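Local coordinates for protein ATP phosphoribosyltransferase regulatory subunit (Thermotoga maritima, PDB 1USY) that is probably required for the first step of histidine biosynthesis and may let histidine exert feedback control over ATP phosphoribosyltransferase, at residues F24-P27 / A28-A32; L95-V98 / P99-L103; S174-E177 / K178-D182; M195-P198 / L199-E203. All blocks are in the same frame, centred on the assembly; numbering follows the deposited sequence.

Interaction 1. Residues F24-P27 / A28-A32; sequences FFVP and ALEKA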
loop_
_atom_site.group_PDB
_atom_site.type_symbol
_atom_site.label_atom_id
_atom_site.label_comp_id
_atom_site.label_asym_id
_atom_site.label_seq_id
_atom_site.Cartn_x
_atom_site.Cartn_y
_atom_site.Cartn_z
ATOM N N PHE B 24 -11.754 -25.759 -12.989
ATOM C CA PHE B 24 -11.529 -25.063 -11.728
ATOM C C PHE B 24 -11.048 -23.666 -12.077
ATOM O O PHE B 24 -9.897 -23.504 -12.432
ATOM C CB PHE B 24 -10.490 -25.821 -10.895
ATOM C CG PHE B 24 -10.110 -25.128 -9.633
ATOM C CD1 PHE B 24 -10.849 -25.317 -8.483
ATOM C CD2 PHE B 24 -9.011 -24.280 -9.586
ATOM C CE1 PHE B 24 -10.498 -24.656 -7.285
ATOM C CE2 PHE B 24 -8.653 -23.617 -8.420
ATOM C CZ PHE B 24 -9.392 -23.811 -7.263
ATOM N N PHE B 25 -11.947 -22.680 -12.018
ATOM C CA PHE B 25 -11.625 -21.278 -12.328
ATOM C C PHE B 25 -11.913 -20.382 -11.155
ATOM O O PHE B 25 -13.050 -20.321 -10.699
ATOM C CB PHE B 25 -12.434 -20.779 -13.516
ATOM C CG PHE B 25 -11.943 -21.279 -14.835
ATOM C CD1 PHE B 25 -12.193 -22.585 -15.231
ATOM C CD2 PHE B 25 -11.220 -20.446 -15.677
ATOM C CE1 PHE B 25 -11.733 -23.073 -16.471
ATOM C CE2 PHE B 25 -10.757 -20.913 -16.900
ATOM C CZ PHE B 25 -11.038 -22.263 -17.304
ATOM N N VAL B 26 -10.878 -19.680 -10.690
ATOM C CA VAL B 26 -10.958 -18.776 -9.550
ATOM C C VAL B 26 -10.230 -17.450 -9.781
ATOM O O VAL B 26 -9.349 -17.356 -10.616
ATOM C CB VAL B 26 -10.384 -19.406 -8.246
ATOM C CG1 VAL B 26 -11.140 -20.628 -7.872
ATOM C CG2 VAL B 26 -8.898 -19.719 -8.386
ATOM N N PRO B 27 -10.634 -16.411 -9.047
ATOM C CA PRO B 27 -9.949 -15.122 -9.077
ATOM C C PRO B 27 -8.488 -15.210 -8.790
ATOM O O PRO B 27 -8.108 -15.939 -7.898
ATOM C CB PRO B 27 -10.620 -14.363 -7.933
ATOM C CG PRO B 27 -11.986 -14.887 -7.919
ATOM C CD PRO B 27 -11.841 -16.368 -8.206
ATOM N N ALA B 28 -7.684 -14.444 -9.526
ATOM C CA ALA B 28 -6.255 -14.299 -9.272
ATOM C C ALA B 28 -5.930 -13.786 -7.842
ATOM O O ALA B 28 -4.985 -14.251 -7.204
ATOM C CB ALA B 28 -5.658 -13.364 -10.320
ATOM N N LEU B 29 -6.697 -12.821 -7.367
ATOM C CA LEU B 29 -6.502 -12.267 -6.038
ATOM C C LEU B 29 -7.371 -13.019 -5.032
ATOM O O LEU B 29 -8.493 -13.384 -5.345
ATOM C CB LEU B 29 -6.850 -10.771 -6.028
ATOM C CG LEU B 29 -5.683 -9.863 -6.402
ATOM C CD1 LEU B 29 -6.062 -8.406 -6.272
ATOM C CD2 LEU B 29 -4.463 -10.150 -5.549
ATOM N N GLU B 30 -6.836 -13.255 -3.838
ATOM C CA GLU B 30 -7.573 -13.889 -2.749
ATOM C C GLU B 30 -7.217 -13.207 -1.418
ATOM O O GLU B 30 -6.047 -13.120 -1.051
ATOM C CB GLU B 30 -7.260 -15.386 -2.698
ATOM C CG GLU B 30 -8.188 -16.227 -3.574
ATOM C CD GLU B 30 -7.747 -17.674 -3.729
ATOM O OE1 GLU B 30 -6.935 -18.154 -2.906
ATOM O OE2 GLU B 30 -8.214 -18.332 -4.682
ATOM N N LYS B 31 -8.232 -12.684 -0.735
ATOM C CA LYS B 31 -8.108 -12.030 0.577
ATOM C C LYS B 31 -7.309 -12.867 1.567
ATOM O O LYS B 31 -7.683 -14.006 1.841
ATOM C CB LYS B 31 -9.506 -11.802 1.154
ATOM C CG LYS B 31 -9.606 -10.628 2.098
ATOM C CD LYS B 31 -11.038 -10.255 2.343
ATOM C CE LYS B 31 -11.166 -9.475 3.614
ATOM N NZ LYS B 31 -9.851 -9.355 4.308
ATOM N N ALA B 32 -6.208 -12.315 2.083
ATOM C CA ALA B 32 -5.404 -12.967 3.142
ATOM C C ALA B 32 -5.596 -12.299 4.517
ATOM O O ALA B 32 -5.989 -11.130 4.612
ATOM C CB ALA B 32 -3.916 -13.006 2.768
#
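Val26 and Glu30 touch where their side chains pass at a slant, methyl CG2 of Val26 lying 4.0 Å from OE2 of Glu30, a van der Waals approach of a branched aliphatic group to one carboxylate oxygen. With CG1 of Val26 anti to the carbonyl carbon (chi1 -61°), CG2 falls between the backbone N and the carbonyl carbon and is the methyl nearer the glutamate. Glu30 runs extended beyond CG (chi2 170°), which carries its carboxylate back along the chain, until OE2 of Glu30 is also 4.0 Å from the carbonyl O of Pro27. Both of these are acceptors, so the two oxygens simply lie side by side; the hydrogen bond of OE2 is made to NE2 of His61, on helix 54-63. Between Val26 and Glu30 the chain bends at Ala28, just after Pro27, whose ring carbon CB lies 3.5 Å from the carbonyl O of Leu29. The proline follows a short strand, two phenylalanines and a valine, consistent with motif 1 of class-II aminoacyl-tRNA synthetases, which ends on a proline at the dimer interface. Here too the second subunit is close by: Tyr80 OH of that subunit hydrogen-bonds to the backbone N of Ala28, and Thr274 of the same subunit packs on Pro27. Further along, strand 29-32 is an outer strand, within this chain, of a small antiparallel sheet, held by backbone hydrogen bonds between Glu30 and Ser49 and between Ala32 and Leu47, while Phe24 reaches helix 54-63 through Phe54, Thr57 and Val58.

Interaction 2. Residues L95-V98 / P99-L103; sequences LEKV and PRNSL
Lys97 lays its aliphatic chain alongside the carbonyl of Pro99, with CG 3.7 Å and CD 4.0 Å from Pro99 O and CE nearer still. CG stands anti to the backbone N (chi1 161°), and a bend at chi2 (111°) then swings the outer chain forward, past the proline carbonyl, toward the loop. At the end of the chain NZ of Lys97 is 4.1 Å from OD1 of Asn101, too far for a hydrogen bond, the two side chains crossing at about a right angle; a long, weak ion pair joins the same ammonium to Asp105. An alanine here has neither the long chain nor the ammonium, and would probably leave the Pro99 carbonyl less covered and Asp105 without this distant counter-charge. Pro99 itself is joined to Val98 by a cis peptide bond, which brings the CA atoms of Val98 and Pro99 to 2.9 Å and turns the chain sharply out of the strand. Val98 contributes the carbons next to that bond: its CG1 lies 3.8 Å from CA of Pro99, while its side chain also meets Arg62 of helix 54-63 and Glu261. Arg100 resumes backbone hydrogen bonding with Lys262 after the kink, and the backbone N of Asn101 is held by OD2 of Asp105. The cis-proline thus marks the exit from strand 86-98, which pairs with strands 71-83 and 262-269, and begins the connection to helix 103-120; strands 71-83 and 86-98 form an antiparallel hairpin consistent with motif 2 of the class-II synthetase fold.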
loop_
_atom_site.group_PDB
_atom_site.type_symbol
_atom_site.label_atom_id
_atom_site.label_comp_id
_atom_site.label_asym_id
_atom_site.label_seq_id
_atom_site.Cartn_x
_atom_site.Cartn_y
_atom_site.Cartn_z
ATOM N N LEU B 95 -3.537 -29.970 -14.138
ATOM C CA LEU B 95 -4.409 -30.964 -13.538
ATOM C C LEU B 95 -4.013 -31.092 -12.093
ATOM O O LEU B 95 -2.912 -30.734 -11.693
ATOM C CB LEU B 95 -4.287 -32.321 -14.218
ATOM C CG LEU B 95 -4.293 -32.384 -15.739
ATOM C CD1 LEU B 95 -3.813 -33.771 -16.266
ATOM C CD2 LEU B 95 -5.681 -32.023 -16.265
ATOM N N GLU B 96 -4.930 -31.630 -11.313
ATOM C CA GLU B 96 -4.745 -31.824 -9.900
ATOM C C GLU B 96 -5.710 -32.945 -9.472
ATOM O O GLU B 96 -6.924 -32.807 -9.635
ATOM C CB GLU B 96 -5.061 -30.501 -9.223
ATOM C CG GLU B 96 -4.139 -30.121 -8.094
ATOM C CD GLU B 96 -2.682 -30.058 -8.494
ATOM O OE1 GLU B 96 -1.943 -30.942 -8.033
ATOM O OE2 GLU B 96 -2.262 -29.119 -9.219
ATOM N N LYS B 97 -5.174 -34.074 -8.998
ATOM C CA LYS B 97 -5.988 -35.140 -8.374
ATOM C C LYS B 97 -5.591 -35.387 -6.905
ATOM O O LYS B 97 -4.483 -35.811 -6.607
ATOM C CB LYS B 97 -5.922 -36.434 -9.170
ATOM C CG LYS B 97 -6.335 -37.655 -8.390
ATOM C CD LYS B 97 -7.652 -38.286 -8.825
ATOM C CE LYS B 97 -7.946 -39.494 -7.891
ATOM N NZ LYS B 97 -9.156 -40.277 -8.177
ATOM N N VAL B 98 -6.493 -35.070 -5.990
ATOM C CA VAL B 98 -6.263 -35.302 -4.573
ATOM C C VAL B 98 -7.521 -35.957 -4.049
ATOM O O VAL B 98 -8.582 -35.316 -4.063
ATOM C CB VAL B 98 -6.081 -33.992 -3.770
ATOM C CG1 VAL B 98 -5.753 -34.294 -2.311
ATOM C CG2 VAL B 98 -5.033 -33.088 -4.400
ATOM N N PRO B 99 -7.426 -37.193 -3.554
ATOM C CA PRO B 99 -6.184 -37.913 -3.287
ATOM C C PRO B 99 -5.741 -38.860 -4.399
ATOM O O PRO B 99 -6.564 -39.417 -5.136
ATOM C CB PRO B 99 -6.516 -38.730 -2.034
ATOM C CG PRO B 99 -8.009 -38.505 -1.785
ATOM C CD PRO B 99 -8.587 -37.965 -3.075
ATOM N N ARG B 100 -4.424 -39.017 -4.495
ATOM C CA ARG B 100 -3.791 -40.016 -5.328
ATOM C C ARG B 100 -3.976 -41.335 -4.630
ATOM O O ARG B 100 -3.505 -41.527 -3.512
ATOM C CB ARG B 100 -2.300 -39.709 -5.478
ATOM C CG ARG B 100 -1.459 -40.851 -6.038
ATOM C CD ARG B 100 0.017 -40.530 -6.158
ATOM N NE ARG B 100 0.785 -40.942 -4.976
ATOM C CZ ARG B 100 1.207 -40.113 -4.022
ATOM N NH1 ARG B 100 0.942 -38.811 -4.085
ATOM N NH2 ARG B 100 1.903 -40.581 -2.996
ATOM N N ASN B 101 -4.695 -42.239 -5.271
ATOM C CA ASN B 101 -4.982 -43.535 -4.654
ATOM C C ASN B 101 -3.969 -44.603 -5.099
ATOM O O ASN B 101 -3.719 -45.580 -4.384
ATOM C CB ASN B 101 -6.447 -43.968 -4.913
ATOM C CG ASN B 101 -7.462 -43.065 -4.205
ATOM O OD1 ASN B 101 -8.334 -42.475 -4.851
ATOM N ND2 ASN B 101 -7.352 -42.958 -2.869
ATOM N N SER B 102 -3.365 -44.384 -6.265
ATOM C CA SER B 102 -2.433 -45.339 -6.819
ATOM C C SER B 102 -1.536 -44.653 -7.850
ATOM O O SER B 102 -1.787 -43.515 -8.249
ATOM C CB SER B 102 -3.203 -46.490 -7.468
ATOM O OG SER B 102 -4.280 -45.984 -8.245
ATOM N N LEU B 103 -0.493 -45.356 -8.282
ATOM C CA LEU B 103 0.334 -44.891 -9.383
ATOM C C LEU B 103 -0.535 -44.595 -10.611
ATOM O O LEU B 103 -0.278 -43.614 -11.334
ATOM C CB LEU B 103 1.389 -45.943 -9.733
ATOM C CG LEU B 103 2.811 -45.504 -10.082
ATOM C CD1 LEU B 103 3.429 -46.633 -10.883
ATOM C CD2 LEU B 103 2.856 -44.197 -10.847
#

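Interaction 3. Residues S174-E177 / K178-D182; sequences SRVE and KIIED
Glu181 N donates to the carbonyl O of Glu177 over 3.0 Å, the donor tilted 26° from the carbonyl plane, and one residue back Ile180 N reaches Val176 O at 3.2 Å, nearly straight at 173°. These are the i to i+4 bonds of an alpha-helix; the two preceding ones, Lys178 N to Ser174 O and Ile179 N to Arg175 O, are weak. Farther along the same helix, NZ of Lys178 makes a 2.8 Å salt bridge with the syn lone pair of OD1 of Asp182, one turn on. Arg175 sends its guanidinium out of the helix, to salt bridges with Asp196 and Asp137. The side chain of Glu181 curls beside the carbonyl of Glu177, its CB and CG each 3.3 Å from Glu177 O; CG lies beside the backbone N (chi1 -76°), which turns it back along the preceding helical turn. An alanine here, with no CG or carboxylate, is likely to leave the Glu177 carbonyl less shielded on that side. On another face Val176 CG1 and Ile180 CD1 touch at 4.3 Å, both side chains resting on Ile162 of helix 159-168. Ile180 belongs to the pocket of a bound histidine, its side chain about 5 Å from the ligand. Besides this apolar face and the salt-bridged Lys178 and Arg175, the helix has an acidic patch, where OE1 of Glu177 and OE1 of Glu181 are 5.7 Å apart and Glu177 also has the carboxylate of Glu163 close by, a gathering likely to raise the affinity of these groups for protons.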
loop_
_atom_site.group_PDB
_atom_site.type_symbol
_atom_site.label_atom_id
_atom_site.label_comp_id
_atom_site.label_asym_id
_atom_site.label_seq_id
_atom_site.Cartn_x
_atom_site.Cartn_y
_atom_site.Cartn_z
ATOM N N SER B 174 30.723 -42.285 -3.923
ATOM C CA SER B 174 30.684 -42.995 -5.215
ATOM C C SER B 174 29.273 -43.271 -5.777
ATOM O O SER B 174 29.045 -43.181 -6.994
ATOM C CB SER B 174 31.456 -44.319 -5.128
ATOM O OG SER B 174 30.638 -45.292 -4.531
ATOM N N ARG B 175 28.322 -43.618 -4.910
ATOM C CA ARG B 175 26.954 -43.751 -5.395
ATOM C C ARG B 175 26.265 -42.411 -5.635
ATOM O O ARG B 175 25.278 -42.356 -6.390
ATOM C CB ARG B 175 26.089 -44.681 -4.525
ATOM C CG ARG B 175 26.391 -44.715 -3.040
ATOM C CD ARG B 175 25.676 -45.861 -2.288
ATOM N NE ARG B 175 24.317 -46.076 -2.781
ATOM C CZ ARG B 175 23.190 -45.819 -2.121
ATOM N NH1 ARG B 175 23.199 -45.345 -0.875
ATOM N NH2 ARG B 175 22.033 -46.047 -2.714
ATOM N N VAL B 176 26.787 -41.322 -5.043
ATOM C CA VAL B 176 26.330 -39.978 -5.401
ATOM C C VAL B 176 26.855 -39.666 -6.808
ATOM O O VAL B 176 26.114 -39.241 -7.696
ATOM C CB VAL B 176 26.829 -38.896 -4.432
ATOM C CG1 VAL B 176 26.395 -37.518 -4.915
ATOM C CG2 VAL B 176 26.309 -39.129 -3.016
ATOM N N GLU B 177 28.139 -39.922 -7.009
ATOM C CA GLU B 177 28.777 -39.694 -8.303
ATOM C C GLU B 177 28.071 -40.474 -9.431
ATOM O O GLU B 177 28.018 -40.006 -10.567
ATOM C CB GLU B 177 30.258 -40.084 -8.237
ATOM C CG GLU B 177 31.081 -39.206 -7.284
ATOM C CD GLU B 177 32.384 -39.848 -6.823
ATOM O OE1 GLU B 177 32.537 -41.091 -6.966
ATOM O OE2 GLU B 177 33.260 -39.112 -6.293
ATOM N N LYS B 178 27.513 -41.643 -9.101
ATOM C CA LYS B 178 26.915 -42.509 -10.107
ATOM C C LYS B 178 25.559 -41.953 -10.558
ATOM O O LYS B 178 25.264 -41.887 -11.767
ATOM C CB LYS B 178 26.813 -43.949 -9.600
ATOM C CG LYS B 178 26.740 -45.007 -10.684
ATOM C CD LYS B 178 25.540 -45.936 -10.441
ATOM C CE LYS B 178 25.266 -46.859 -11.633
ATOM N NZ LYS B 178 23.806 -46.989 -11.870
ATOM N N ILE B 179 24.767 -41.523 -9.583
ATOM C CA ILE B 179 23.509 -40.826 -9.840
ATOM C C ILE B 179 23.694 -39.636 -10.815
ATOM O O ILE B 179 23.006 -39.537 -11.833
ATOM C CB ILE B 179 22.912 -40.402 -8.477
ATOM C CG1 ILE B 179 22.143 -41.580 -7.888
ATOM C CG2 ILE B 179 22.051 -39.157 -8.578
ATOM C CD1 ILE B 179 20.669 -41.416 -7.950
ATOM N N ILE B 180 24.643 -38.760 -10.516
ATOM C CA ILE B 180 24.944 -37.636 -11.397
ATOM C C ILE B 180 25.344 -38.148 -12.801
ATOM O O ILE B 180 24.649 -37.890 -13.775
ATOM C CB ILE B 180 26.044 -36.765 -10.782
ATOM C CG1 ILE B 180 25.551 -36.186 -9.461
ATOM C CG2 ILE B 180 26.423 -35.663 -11.713
ATOM C CD1 ILE B 180 26.613 -35.448 -8.664
ATOM N N GLU B 181 26.447 -38.881 -12.876
ATOM C CA GLU B 181 26.926 -39.465 -14.133
ATOM C C GLU B 181 25.810 -40.222 -14.945
ATOM O O GLU B 181 25.765 -40.166 -16.167
ATOM C CB GLU B 181 28.123 -40.387 -13.844
ATOM C CG GLU B 181 29.418 -39.656 -13.552
ATOM C CD GLU B 181 30.598 -40.593 -13.445
ATOM O OE1 GLU B 181 30.783 -41.201 -12.366
ATOM O OE2 GLU B 181 31.344 -40.745 -14.440
ATOM N N ASP B 182 24.912 -40.903 -14.253
ATOM C CA ASP B 182 23.798 -41.557 -14.916
ATOM C C ASP B 182 22.923 -40.554 -15.595
ATOM O O ASP B 182 22.492 -40.774 -16.744
ATOM C CB ASP B 182 22.967 -42.371 -13.929
ATOM C CG ASP B 182 23.567 -43.736 -13.671
ATOM O OD1 ASP B 182 23.066 -44.444 -12.757
ATOM O OD2 ASP B 182 24.563 -44.166 -14.338
#

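Interaction 4. Residues M195-P198 / L199-E203; sequences MDLP and LSVRE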
loop_
_atom_site.group_PDB
_atom_site.type_symbol
_atom_site.label_atom_id
_atom_site.label_comp_id
_atom_site.label_asym_id
_atom_site.label_seq_id
_atom_site.Cartn_x
_atom_site.Cartn_y
_atom_site.Cartn_z
ATOM N N MET B 195 20.692 -49.675 -11.899
ATOM C CA MET B 195 20.752 -48.667 -10.839
ATOM C C MET B 195 20.484 -49.271 -9.459
ATOM O O MET B 195 19.592 -50.103 -9.303
ATOM C CB MET B 195 19.789 -47.519 -11.127
ATOM C CG MET B 195 20.070 -46.752 -12.428
ATOM S SD MET B 195 19.308 -45.125 -12.517
ATOM C CE MET B 195 18.539 -45.197 -14.093
ATOM N N ASP B 196 21.302 -48.863 -8.483
ATOM C CA ASP B 196 21.132 -49.178 -7.071
ATOM C C ASP B 196 20.084 -48.219 -6.539
ATOM O O ASP B 196 20.370 -47.023 -6.367
ATOM C CB ASP B 196 22.467 -48.984 -6.337
ATOM C CG ASP B 196 22.326 -48.927 -4.798
ATOM O OD1 ASP B 196 23.204 -48.299 -4.151
ATOM O OD2 ASP B 196 21.402 -49.482 -4.143
ATOM N N LEU B 197 18.875 -48.736 -6.295
ATOM C CA LEU B 197 17.724 -47.900 -5.959
ATOM C C LEU B 197 16.739 -48.609 -5.048
ATOM O O LEU B 197 16.445 -49.780 -5.259
ATOM C CB LEU B 197 16.989 -47.492 -7.237
ATOM C CG LEU B 197 17.526 -46.338 -8.093
ATOM C CD1 LEU B 197 16.579 -46.124 -9.253
ATOM C CD2 LEU B 197 17.704 -45.042 -7.315
ATOM N N PRO B 198 16.229 -47.917 -4.024
ATOM C CA PRO B 198 15.167 -48.467 -3.175
ATOM C C PRO B 198 14.023 -49.049 -4.014
ATOM O O PRO B 198 13.570 -48.412 -4.971
ATOM C CB PRO B 198 14.702 -47.266 -2.359
ATOM C CG PRO B 198 15.814 -46.326 -2.380
ATOM C CD PRO B 198 16.650 -46.575 -3.591
ATOM N N LEU B 199 13.590 -50.250 -3.644
ATOM C CA LEU B 199 12.704 -51.076 -4.461
ATOM C C LEU B 199 11.492 -50.322 -4.980
ATOM O O LEU B 199 11.283 -50.240 -6.190
ATOM C CB LEU B 199 12.277 -52.324 -3.680
ATOM C CG LEU B 199 11.183 -53.223 -4.257
ATOM C CD1 LEU B 199 11.764 -54.112 -5.356
ATOM C CD2 LEU B 199 10.497 -54.074 -3.150
ATOM N N SER B 200 10.708 -49.767 -4.060
ATOM C CA SER B 200 9.507 -49.006 -4.413
ATOM C C SER B 200 9.798 -47.839 -5.369
ATOM O O SER B 200 8.994 -47.559 -6.254
ATOM C CB SER B 200 8.808 -48.506 -3.158
ATOM O OG SER B 200 9.694 -47.691 -2.420
ATOM N N VAL B 201 10.943 -47.181 -5.204
ATOM C CA VAL B 201 11.376 -46.121 -6.132
ATOM C C VAL B 201 11.529 -46.693 -7.557
ATOM O O VAL B 201 10.964 -46.160 -8.531
ATOM C CB VAL B 201 12.681 -45.446 -5.618
ATOM C CG1 VAL B 201 13.313 -44.525 -6.643
ATOM C CG2 VAL B 201 12.396 -44.688 -4.334
ATOM N N ARG B 202 12.249 -47.804 -7.645
ATOM C CA ARG B 202 12.493 -48.489 -8.918
ATOM C C ARG B 202 11.211 -48.983 -9.636
ATOM O O ARG B 202 11.090 -48.807 -10.847
ATOM C CB ARG B 202 13.494 -49.634 -8.712
ATOM C CG ARG B 202 14.146 -50.184 -10.005
ATOM C CD ARG B 202 14.618 -51.640 -9.873
ATOM N NE ARG B 202 15.441 -51.836 -8.673
ATOM C CZ ARG B 202 16.706 -51.414 -8.565
ATOM N NH1 ARG B 202 17.296 -50.784 -9.573
ATOM N NH2 ARG B 202 17.387 -51.610 -7.447
ATOM N N GLU B 203 10.263 -49.572 -8.905
ATOM C CA GLU B 203 8.973 -49.982 -9.484
ATOM C C GLU B 203 8.187 -48.800 -10.057
ATOM O O GLU B 203 7.568 -48.891 -11.133
ATOM C CB GLU B 203 8.093 -50.691 -8.457
ATOM C CG GLU B 203 8.831 -51.510 -7.429
ATOM C CD GLU B 203 9.509 -52.718 -8.044
ATOM O OE1 GLU B 203 10.754 -52.678 -8.203
ATOM O OE2 GLU B 203 8.801 -53.712 -8.369
#
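Arg202 reaches back from the first turn of its helix to the carbonyl O of Met195, which meets the guanidinium at its edge, near the plane. The bond from NH1 of Arg202 to Met195 O is modelled almost straight at 176° but at 2.4 Å, a length too short to be trusted; a second, weak one comes to the same oxygen from NH2 at 3.3 Å. NH1 is also hydrogen-bonded to the carbonyl O of Leu192, in the same loop. A bend at chi3 (-50°) turns the planar end toward that loop. Over one face of the guanidinium lies CB of Leu197, 3.8 Å above the plane and offset toward the rim. Leu197 O is 3.0 Å from NH2 of Arg202, yet the angle is poor and no hydrogen bond results. Pro198 occupies the N-cap position, and its carbonyl O accepts from the backbone N of Arg202 at 3.0 Å and 163°, opening the helical bonding; Glu203 N to Leu199 O continues it. CB of Pro198 also packs on CG2 of Val201 at 4.0 Å. The loop lies between helices 174-185 and 199-215: Met195 packs on Lys178 and Asp182 of the first, Leu197 rests on Val134 in another loop, and Pro198 starts the second helix.

How the interactions relate
Along the chain the four contacts come in series, all within the part of the chain related to histidyl-tRNA synthetase. Interactions 1 and 2 have centres about 23 Å apart and do not touch; the first joins the large mixed sheet to the small three-stranded one beside a second subunit, the second leads from the mixed sheet into helix 103-120. Interactions 3 and 4 lie with centres about 15 Å apart and touch directly, the Arg175-Asp196 salt bridge tying helix 174-185 to the loop preceding helix 199-215. Interactions 1 and 3 are about 43 Å apart between centres, on opposite sides of the chain's centre, so the second-subunit contact at interaction 1 lies far from the histidine-pocket residue of interaction 3.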